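Local structure of beta-N-acetylhexosaminidase (Streptomyces plicatus, 5FD0) at residues V166-F171 with T218-G223. The protein hydrolyses terminal beta-linked N-acetylhexosamine residues, probably by the substrate-assisted retaining mechanism of glycoside hydrolase family 20. Numbering follows the deposited sequence.
With NAG (2-acetamido-2-deoxy-beta-D-glucopyranose), chain B.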
# COMPACT_ATOMS: atom_id res chain seq x y z
N VAL A 166 -10.58 4.54 -4.48
CA VAL A 166 -10.87 5.44 -5.59
C VAL A 166 -12.35 5.43 -5.96
O VAL A 166 -12.75 6.01 -6.97
CB VAL A 166 -9.99 5.14 -6.82
CG1 VAL A 166 -8.52 5.31 -6.48
CG2 VAL A 166 -10.29 3.76 -7.38
N SER A 167 -13.18 4.78 -5.13
CA SER A 167 -14.62 4.73 -5.33
C SER A 167 -15.32 5.92 -4.68
O SER A 167 -16.21 6.53 -5.29
CB SER A 167 -15.19 3.44 -4.76
OG SER A 167 -14.70 2.29 -5.45
N ARG A 168 -14.93 6.29 -3.46
CA ARG A 168 -15.66 7.34 -2.76
C ARG A 168 -15.36 8.70 -3.37
O ARG A 168 -16.28 9.46 -3.68
CB ARG A 168 -15.34 7.29 -1.27
CG ARG A 168 -16.23 6.33 -0.52
CD ARG A 168 -16.33 4.93 -1.15
NE ARG A 168 -17.21 4.09 -0.33
CZ ARG A 168 -16.81 3.42 0.75
NH1 ARG A 168 -15.54 3.45 1.13
NH2 ARG A 168 -17.70 2.71 1.47
N HIS A 169 -14.08 9.02 -3.57
CA HIS A 169 -13.69 10.03 -4.54
C HIS A 169 -12.71 9.40 -5.51
O HIS A 169 -11.81 8.67 -5.10
CB HIS A 169 -13.04 11.25 -3.92
CG HIS A 169 -13.99 12.09 -3.12
ND1 HIS A 169 -14.23 11.87 -1.79
CD2 HIS A 169 -14.79 13.13 -3.48
CE1 HIS A 169 -15.12 12.75 -1.35
NE2 HIS A 169 -15.48 13.52 -2.36
N PHE A 170 -12.92 9.68 -6.79
CA PHE A 170 -12.07 9.14 -7.83
C PHE A 170 -10.74 9.89 -7.86
O PHE A 170 -10.69 11.11 -7.68
CB PHE A 170 -12.75 9.28 -9.19
CG PHE A 170 -11.93 8.74 -10.33
CD1 PHE A 170 -11.66 7.39 -10.42
CD2 PHE A 170 -11.46 9.59 -11.31
CE1 PHE A 170 -10.93 6.89 -11.48
CE2 PHE A 170 -10.74 9.09 -12.38
CZ PHE A 170 -10.48 7.76 -12.46
N PHE A 171 -9.68 9.15 -8.09
CA PHE A 171 -8.36 9.71 -8.33
C PHE A 171 -7.87 9.14 -9.64
O PHE A 171 -7.93 7.92 -9.85
CB PHE A 171 -7.43 9.40 -7.16
CG PHE A 171 -7.81 10.13 -5.90
CD1 PHE A 171 -8.73 9.57 -5.02
CD2 PHE A 171 -7.30 11.39 -5.63
CE1 PHE A 171 -9.11 10.26 -3.84
CE2 PHE A 171 -7.67 12.08 -4.49
CZ PHE A 171 -8.58 11.51 -3.58
N THR A 218 -20.39 9.67 -10.99
CA THR A 218 -20.35 10.63 -9.88
C THR A 218 -19.50 10.03 -8.75
O THR A 218 -18.71 9.10 -8.95
CB THR A 218 -21.79 11.04 -9.49
OG1 THR A 218 -21.76 12.12 -8.55
CG2 THR A 218 -22.56 9.90 -8.89
N GLU A 219 -19.59 10.64 -7.58
CA GLU A 219 -18.82 10.23 -6.42
C GLU A 219 -19.45 10.89 -5.19
O GLU A 219 -20.46 11.59 -5.29
CB GLU A 219 -17.34 10.62 -6.58
CG GLU A 219 -17.14 12.13 -6.57
CD GLU A 219 -15.73 12.58 -6.91
OE1 GLU A 219 -14.91 11.77 -7.38
OE2 GLU A 219 -15.44 13.79 -6.70
N VAL A 220 -18.86 10.63 -4.02
CA VAL A 220 -19.32 11.27 -2.81
C VAL A 220 -19.43 12.77 -3.04
O VAL A 220 -18.50 13.39 -3.57
CB VAL A 220 -18.38 10.95 -1.63
CG1 VAL A 220 -18.69 11.86 -0.41
CG2 VAL A 220 -18.50 9.46 -1.24
N GLY A 221 -20.56 13.35 -2.65
CA GLY A 221 -20.75 14.78 -2.78
C GLY A 221 -21.27 15.24 -4.13
O GLY A 221 -21.48 16.43 -4.31
N GLY A 222 -21.44 14.33 -5.09
CA GLY A 222 -21.96 14.67 -6.39
C GLY A 222 -20.92 15.26 -7.32
O GLY A 222 -19.73 15.36 -7.01
N GLY A 223 -21.38 15.63 -8.50
CA GLY A 223 -20.50 16.15 -9.52
C GLY A 223 -19.82 15.01 -10.24
O GLY A 223 -20.17 13.84 -10.07
C1 NAG B . -15.77 0.76 7.06
C2 NAG B . -16.09 0.34 5.62
C3 NAG B . -15.52 1.22 4.54
C4 NAG B . -15.57 2.67 4.87
C5 NAG B . -14.76 2.77 6.15
C6 NAG B . -14.44 4.16 6.60
C7 NAG B . -14.39 -1.44 5.59
C8 NAG B . -14.05 -2.87 5.26
N2 NAG B . -15.65 -1.03 5.37
O1 NAG B . -16.86 0.50 7.84
O3 NAG B . -16.29 1.03 3.32
O4 NAG B . -15.00 3.43 3.81
O5 NAG B . -15.53 2.16 7.22
O6 NAG B . -13.54 4.13 7.68
O7 NAG B . -13.55 -0.72 6.03
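Val220 lies over one face of the His169 imidazole in a CH-pi contact, its CB 4.1 Å from the ring centroid, while CG1, anti to the backbone N, reaches His169 CE1. The other methyl, CG2, rests 3.8 Å from Arg168 CB, so one branched side chain bridges two neighbouring residues. Glu219 approaches the same imidazole at its edge: OE2 lies 3.4 Å from His169 CD2, with the carboxylate steeply turned, 74° between the planes. The ring's ND1 is bonded elsewhere, to the carbonyl of Thr449. Two loops of the catalytic TIM barrel meet here, one following the first barrel strand, 159-165, the other running between helices 210-213 and 230-242, and they illustrate how loops without regular structure can be joined by one backbone bond and a carboxylate that takes the place of a second. Val220 N donates to Arg168 O at 2.9 Å. Two residues on, Phe170 N gives an almost straight bond to Glu219 OE1, meeting it on the anti side and 34° out of the carboxylate plane. With an alanine here instead of Glu219, the Phe170 amide is likely to lose this acceptor and a gap to open beside the His169 edge. Glu219 and Val220 open a type II turn that runs to Gly222, closed by Gly222 N on Glu219 O, with Gly221 at its positive-phi corner. On the far side of the 166-171 loop, the Arg168 chain bends at chi2 (50°) and carries its guanidinium to the bound sugar. NH1 bonds NAG O4 at 2.7 Å and, weakly, O3; NH2 holds O3 at 2.9 Å, in the guanidinium plane. Asp165 and Asp197 form salt bridges with NH1 and NH2, and Gln199 accepts from NE, fixing the group's rotation.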